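Local coordinates for McyG protein (Microcystis aeruginosa PCC 7806, PDB 4R0M) that probably activates phenylalanine or a related acid as its adenylate and passes it to a carrier domain during microcystin assembly, at residues L23-I34 with F45-Q53. Sequence-based numbering, arbitrary orientation.
Sequences LETATKHNNHGI and FQSYQDLYQ
The ring of Y48 lies between G33 and A26: G33 CA sits 3.6 Å from the ring centroid, almost on its normal, while A26 CB covers the opposite face in a second, more offset CH-pi contact. Glycine suits this place because a CB on G33 would run into the backbone of Q46 and S47. CG of Y48 stands anti to the carbonyl carbon (chi1 -72°), which slots the ring between A26 of helix 19-27 and the strand that begins at G33. The Y52 ring meets L23 CD2 at its edge, and T27 CG2 packs 3.6 Å from Y52 CB. F45, itself exposed, turns its ring edge to H32 C, with CZ 3.7 Å away. The branched side chains of L23, I34 and L51, all buried, meet where L51 CD2 touches both L23 CD1 (3.8 Å) and I34 CD1 (3.7 Å). I34 and Q46 form an antiparallel hydrogen-bonded pair; past the non-hydrogen-bonded pair G33-S47, Y48 N donates to a lone pair of H32 O (3.1 Å), where strand gives way to helix. S47, at the N-cap of helix 48-64, accepts from D50 N through OG and gives D50 OD2 a weak bond from its N, a capping box. Were Y48 an alanine, G33 and A26 would probably face a gap and C242 O would lose its hydroxyl partner. In the adenylation domain, the hairpin of strands 33-37 and 43-47 forms one margin of the mixed sheet beside strand 243-246, with helices 80-93 and 227-240 packed against L23.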
ATOM      1  N   LEU A  23      11.566  -7.949 -19.034  1.00 32.12           N
ATOM      2  CA  LEU A  23      10.509  -7.604 -19.982  1.00 31.87           C
ATOM      3  C   LEU A  23      10.745  -8.227 -21.362  1.00 32.19           C
ATOM      4  O   LEU A  23       9.799  -8.676 -22.010  1.00 32.45           O
ATOM      5  CB  LEU A  23      10.348  -6.081 -20.093  1.00 31.05           C
ATOM      6  CG  LEU A  23       9.350  -5.523 -21.118  1.00 30.71           C
ATOM      7  CD1 LEU A  23       7.925  -5.987 -20.845  1.00 30.37           C
ATOM      8  CD2 LEU A  23       9.422  -4.004 -21.158  1.00 30.74           C
ATOM      9  N   GLU A  24      12.004  -8.247 -21.798  1.00 32.37           N
ATOM     10  CA  GLU A  24      12.382  -8.854 -23.077  1.00 32.81           C
ATOM     11  C   GLU A  24      12.093 -10.356 -23.108  1.00 32.89           C
ATOM     12  O   GLU A  24      11.584 -10.871 -24.102  1.00 32.99           O
ATOM     13  CB  GLU A  24      13.851  -8.565 -23.396  1.00 32.86           C
ATOM     14  CG  GLU A  24      14.094  -7.152 -23.913  1.00 33.03           C
ATOM     15  CD  GLU A  24      15.488  -6.628 -23.615  1.00 33.79           C
ATOM     16  OE1 GLU A  24      16.361  -7.414 -23.190  1.00 34.68           O
ATOM     17  OE2 GLU A  24      15.715  -5.414 -23.808  1.00 34.37           O
ATOM     18  N   THR A  25      12.407 -11.044 -22.011  1.00 32.99           N
ATOM     19  CA  THR A  25      12.056 -12.456 -21.828  1.00 33.28           C
ATOM     20  C   THR A  25      10.537 -12.667 -21.920  1.00 33.68           C
ATOM     21  O   THR A  25      10.076 -13.655 -22.494  1.00 33.80           O
ATOM     22  CB  THR A  25      12.579 -12.986 -20.472  1.00 33.00           C
ATOM     23  OG1 THR A  25      13.997 -12.799 -20.400  1.00 33.46           O
ATOM     24  CG2 THR A  25      12.261 -14.463 -20.284  1.00 32.27           C
ATOM     25  N   ALA A  26       9.777 -11.725 -21.364  1.00 34.21           N
ATOM     26  CA  ALA A  26       8.314 -11.814 -21.313  1.00 34.59           C
ATOM     27  C   ALA A  26       7.634 -11.632 -22.670  1.00 34.91           C
ATOM     28  O   ALA A  26       6.545 -12.159 -22.888  1.00 34.61           O
ATOM     29  CB  ALA A  26       7.759 -10.817 -20.306  1.00 34.28           C
ATOM     30  N   THR A  27       8.276 -10.891 -23.572  1.00 36.03           N
ATOM     31  CA  THR A  27       7.719 -10.610 -24.903  1.00 37.65           C
ATOM     32  C   THR A  27       7.519 -11.863 -25.759  1.00 40.07           C
ATOM     33  O   THR A  27       6.588 -11.922 -26.564  1.00 40.68           O
ATOM     34  CB  THR A  27       8.585  -9.608 -25.694  1.00 36.95           C
ATOM     35  OG1 THR A  27       9.936 -10.077 -25.750  1.00 36.83           O
ATOM     36  CG2 THR A  27       8.557  -8.238 -25.046  1.00 36.61           C
ATOM     37  N   LYS A  28       8.394 -12.853 -25.579  1.00 42.66           N
ATOM     38  CA  LYS A  28       8.321 -14.124 -26.311  1.00 45.82           C
ATOM     39  C   LYS A  28       6.980 -14.826 -26.109  1.00 47.41           C
ATOM     40  O   LYS A  28       6.492 -15.519 -27.006  1.00 47.91           O
ATOM     41  CB  LYS A  28       9.472 -15.048 -25.902  1.00 46.37           C
ATOM     42  CG  LYS A  28      10.835 -14.576 -26.387  1.00 47.78           C
ATOM     43  CD  LYS A  28      11.952 -15.050 -25.472  1.00 49.12           C
ATOM     44  CE  LYS A  28      13.283 -14.434 -25.878  1.00 49.92           C
ATOM     45  NZ  LYS A  28      14.346 -14.681 -24.865  1.00 50.90           N
ATOM     46  N   HIS A  29       6.393 -14.634 -24.930  1.00 48.68           N
ATOM     47  CA  HIS A  29       5.066 -15.153 -24.620  1.00 49.89           C
ATOM     48  C   HIS A  29       4.025 -14.183 -25.105  1.00 51.09           C
ATOM     49  O   HIS A  29       3.425 -13.451 -24.311  1.00 52.07           O
ATOM     50  CB  HIS A  29       4.921 -15.395 -23.120  1.00 49.33           C
ATOM     51  CG  HIS A  29       6.000 -16.276 -22.535  1.00 50.23           C
ATOM     52  ND1 HIS A  29       5.793 -17.572 -22.237  1.00 50.83           N
ATOM     53  CD2 HIS A  29       7.326 -16.001 -22.199  1.00 50.19           C
ATOM     54  CE1 HIS A  29       6.927 -18.102 -21.735  1.00 51.00           C
ATOM     55  NE2 HIS A  29       7.864 -17.139 -21.712  1.00 50.46           N
ATOM     56  N   ASN A  30       3.809 -14.158 -26.420  1.00 51.83           N
ATOM     57  CA  ASN A  30       2.792 -13.289 -27.024  1.00 52.69           C
ATOM     58  C   ASN A  30       1.374 -13.696 -26.620  1.00 51.89           C
ATOM     59  O   ASN A  30       0.391 -13.047 -26.990  1.00 50.73           O
ATOM     60  CB  ASN A  30       2.946 -13.223 -28.554  1.00 53.82           C
ATOM     61  CG  ASN A  30       3.240 -14.579 -29.182  1.00 55.66           C
ATOM     62  OD1 ASN A  30       2.663 -15.601 -28.802  1.00 56.26           O
ATOM     63  ND2 ASN A  30       4.143 -14.589 -30.160  1.00 55.97           N
ATOM     64  N   ASN A  31       1.329 -14.791 -25.874  1.00 51.42           N
ATOM     65  CA  ASN A  31       0.122 -15.279 -25.262  1.00 50.75           C
ATOM     66  C   ASN A  31      -0.411 -14.306 -24.193  1.00 49.87           C
ATOM     67  O   ASN A  31      -1.581 -14.034 -24.096  1.00 49.57           O
ATOM     68  CB  ASN A  31       0.320 -16.691 -24.624  1.00 51.74           C
ATOM     69  CG  ASN A  31       0.487 -17.852 -25.625  1.00 51.81           C
ATOM     70  OD1 ASN A  31       0.076 -17.764 -26.735  1.00 53.58           O
ATOM     71  ND2 ASN A  31       0.950 -18.953 -25.171  1.00 50.53           N
ATOM     72  N   HIS A  32       0.494 -13.798 -23.381  1.00 47.65           N
ATOM     73  CA  HIS A  32       0.175 -13.099 -22.141  1.00 45.20           C
ATOM     74  C   HIS A  32       0.550 -11.646 -22.146  1.00 42.41           C
ATOM     75  O   HIS A  32       1.278 -11.177 -23.026  1.00 41.18           O
ATOM     76  CB  HIS A  32       0.831 -13.813 -20.962  1.00 46.58           C
ATOM     77  CG  HIS A  32       0.499 -15.284 -20.882  1.00 48.79           C
ATOM     78  ND1 HIS A  32      -0.672 -15.735 -20.401  1.00 49.73           N
ATOM     79  CD2 HIS A  32       1.234 -16.411 -21.250  1.00 49.84           C
ATOM     80  CE1 HIS A  32      -0.690 -17.082 -20.453  1.00 50.39           C
ATOM     81  NE2 HIS A  32       0.479 -17.492 -20.973  1.00 50.42           N
ATOM     82  N   GLY A  33       0.044 -10.922 -21.152  1.00 40.15           N
ATOM     83  CA  GLY A  33       0.305  -9.494 -21.008  1.00 37.39           C
ATOM     84  C   GLY A  33      -0.598  -8.837 -19.983  1.00 36.04           C
ATOM     85  O   GLY A  33      -1.057  -9.479 -19.033  1.00 35.40           O
ATOM     86  N   ILE A  34      -0.860  -7.550 -20.190  1.00 34.27           N
ATOM     87  CA  ILE A  34      -1.644  -6.765 -19.252  1.00 32.84           C
ATOM     88  C   ILE A  34      -3.066  -6.541 -19.759  1.00 32.25           C
ATOM     89  O   ILE A  34      -3.274  -6.083 -20.886  1.00 31.68           O
ATOM     90  CB  ILE A  34      -0.970  -5.410 -18.938  1.00 32.88           C
ATOM     91  CG1 ILE A  34       0.490  -5.630 -18.532  1.00 32.64           C
ATOM     92  CG2 ILE A  34      -1.731  -4.673 -17.840  1.00 32.35           C
ATOM     93  CD1 ILE A  34       1.339  -4.382 -18.561  1.00 32.76           C
ATOM     94  N   PHE A  45      -6.668  -5.405 -23.721  1.00 36.73           N
ATOM     95  CA  PHE A  45      -5.510  -6.284 -23.580  1.00 35.27           C
ATOM     96  C   PHE A  45      -4.289  -5.718 -24.295  1.00 33.86           C
ATOM     97  O   PHE A  45      -4.372  -5.280 -25.442  1.00 33.47           O
ATOM     98  CB  PHE A  45      -5.827  -7.701 -24.080  1.00 34.59           C
ATOM     99  CG  PHE A  45      -4.659  -8.653 -24.010  1.00 34.85           C
ATOM    100  CD1 PHE A  45      -4.204  -9.139 -22.784  1.00 34.67           C
ATOM    101  CD2 PHE A  45      -4.020  -9.079 -25.176  1.00 34.33           C
ATOM    102  CE1 PHE A  45      -3.130 -10.018 -22.721  1.00 34.67           C
ATOM    103  CE2 PHE A  45      -2.949  -9.960 -25.118  1.00 34.25           C
ATOM    104  CZ  PHE A  45      -2.502 -10.429 -23.890  1.00 34.46           C
ATOM    105  N   GLN A  46      -3.165  -5.717 -23.587  1.00 32.89           N
ATOM    106  CA  GLN A  46      -1.881  -5.312 -24.135  1.00 31.74           C
ATOM    107  C   GLN A  46      -0.875  -6.407 -23.807  1.00 30.87           C
ATOM    108  O   GLN A  46      -0.473  -6.564 -22.652  1.00 30.87           O
ATOM    109  CB  GLN A  46      -1.441  -3.969 -23.536  1.00 32.12           C
ATOM    110  CG  GLN A  46      -0.182  -3.376 -24.158  1.00 32.40           C
ATOM    111  CD  GLN A  46       0.255  -2.073 -23.505  1.00 32.43           C
ATOM    112  OE1 GLN A  46       0.215  -1.927 -22.280  1.00 32.69           O
ATOM    113  NE2 GLN A  46       0.692  -1.121 -24.325  1.00 31.50           N
ATOM    114  N   SER A  47      -0.486  -7.176 -24.824  1.00 30.21           N
ATOM    115  CA  SER A  47       0.513  -8.236 -24.658  1.00 29.48           C
ATOM    116  C   SER A  47       1.858  -7.638 -24.254  1.00 28.49           C
ATOM    117  O   SER A  47       2.115  -6.458 -24.496  1.00 27.81           O
ATOM    118  CB  SER A  47       0.658  -9.058 -25.943  1.00 29.15           C
ATOM    119  OG  SER A  47       1.385  -8.349 -26.935  1.00 28.42           O
ATOM    120  N   TYR A  48       2.711  -8.456 -23.643  1.00 28.65           N
ATOM    121  CA  TYR A  48       4.032  -7.998 -23.211  1.00 29.48           C
ATOM    122  C   TYR A  48       4.878  -7.462 -24.367  1.00 30.15           C
ATOM    123  O   TYR A  48       5.698  -6.561 -24.174  1.00 30.31           O
ATOM    124  CB  TYR A  48       4.772  -9.098 -22.453  1.00 29.32           C
ATOM    125  CG  TYR A  48       4.212  -9.362 -21.075  1.00 29.10           C
ATOM    126  CD1 TYR A  48       4.075  -8.326 -20.147  1.00 29.27           C
ATOM    127  CD2 TYR A  48       3.829 -10.643 -20.692  1.00 28.99           C
ATOM    128  CE1 TYR A  48       3.563  -8.560 -18.882  1.00 29.23           C
ATOM    129  CE2 TYR A  48       3.317 -10.889 -19.427  1.00 29.33           C
ATOM    130  CZ  TYR A  48       3.186  -9.844 -18.527  1.00 29.58           C
ATOM    131  OH  TYR A  48       2.680 -10.076 -17.265  1.00 29.78           O
ATOM    132  N   GLN A  49       4.655  -8.014 -25.560  1.00 31.05           N
ATOM    133  CA  GLN A  49       5.271  -7.522 -26.790  1.00 31.94           C
ATOM    134  C   GLN A  49       4.792  -6.106 -27.129  1.00 31.88           C
ATOM    135  O   GLN A  49       5.601  -5.245 -27.483  1.00 31.77           O
ATOM    136  CB  GLN A  49       4.984  -8.488 -27.953  1.00 33.30           C
ATOM    137  CG  GLN A  49       5.631  -8.113 -29.284  1.00 33.96           C
ATOM    138  CD  GLN A  49       7.149  -8.107 -29.226  1.00 35.16           C
ATOM    139  OE1 GLN A  49       7.778  -7.048 -29.270  1.00 36.24           O
ATOM    140  NE2 GLN A  49       7.747  -9.291 -29.119  1.00 35.34           N
ATOM    141  N   ASP A  50       3.481  -5.878 -27.016  1.00 31.90           N
ATOM    142  CA  ASP A  50       2.888  -4.557 -27.259  1.00 32.26           C
ATOM    143  C   ASP A  50       3.367  -3.529 -26.236  1.00 32.07           C
ATOM    144  O   ASP A  50       3.664  -2.387 -26.592  1.00 32.30           O
ATOM    145  CB  ASP A  50       1.358  -4.626 -27.231  1.00 33.25           C
ATOM    146  CG  ASP A  50       0.780  -5.453 -28.365  1.00 34.13           C
ATOM    147  OD1 ASP A  50       1.007  -5.107 -29.544  1.00 34.88           O
ATOM    148  OD2 ASP A  50       0.069  -6.437 -28.074  1.00 34.61           O
ATOM    149  N   LEU A  51       3.434  -3.942 -24.971  1.00 31.94           N
ATOM    150  CA  LEU A  51       3.921  -3.086 -23.890  1.00 32.27           C
ATOM    151  C   LEU A  51       5.355  -2.640 -24.163  1.00 32.64           C
ATOM    152  O   LEU A  51       5.673  -1.449 -24.080  1.00 33.25           O
ATOM    153  CB  LEU A  51       3.827  -3.813 -22.542  1.00 31.87           C
ATOM    154  CG  LEU A  51       4.528  -3.196 -21.324  1.00 31.64           C
ATOM    155  CD1 LEU A  51       3.813  -1.940 -20.842  1.00 31.57           C
ATOM    156  CD2 LEU A  51       4.634  -4.212 -20.199  1.00 30.97           C
ATOM    157  N   TYR A  52       6.206  -3.606 -24.505  1.00 32.66           N
ATOM    158  CA  TYR A  52       7.599  -3.345 -24.852  1.00 32.41           C
ATOM    159  C   TYR A  52       7.713  -2.339 -26.000  1.00 31.91           C
ATOM    160  O   TYR A  52       8.494  -1.391 -25.919  1.00 31.88           O
ATOM    161  CB  TYR A  52       8.312  -4.662 -25.193  1.00 32.68           C
ATOM    162  CG  TYR A  52       9.719  -4.511 -25.733  1.00 33.07           C
ATOM    163  CD1 TYR A  52      10.792  -4.248 -24.882  1.00 33.43           C
ATOM    164  CD2 TYR A  52       9.979  -4.649 -27.096  1.00 33.24           C
ATOM    165  CE1 TYR A  52      12.081  -4.116 -25.375  1.00 33.73           C
ATOM    166  CE2 TYR A  52      11.265  -4.516 -27.599  1.00 33.22           C
ATOM    167  CZ  TYR A  52      12.312  -4.252 -26.737  1.00 33.56           C
ATOM    168  OH  TYR A  52      13.590  -4.118 -27.233  1.00 33.59           O
ATOM    169  N   GLN A  53       6.921  -2.542 -27.053  1.00 31.85           N
ATOM    170  CA  GLN A  53       6.928  -1.643 -28.209  1.00 32.03           C
ATOM    171  C   GLN A  53       6.426  -0.248 -27.843  1.00 31.47           C
ATOM    172  O   GLN A  53       6.972   0.753 -28.309  1.00 31.49           O
ATOM    173  CB  GLN A  53       6.104  -2.215 -29.372  1.00 32.62           C
ATOM    174  CG  GLN A  53       6.672  -3.468 -30.034  1.00 33.45           C
ATOM    175  CD  GLN A  53       8.062  -3.279 -30.631  1.00 33.95           C
ATOM    176  OE1 GLN A  53       8.415  -2.200 -31.107  1.00 33.94           O
ATOM    177  NE2 GLN A  53       8.855  -4.344 -30.613  1.00 34.73           N
TER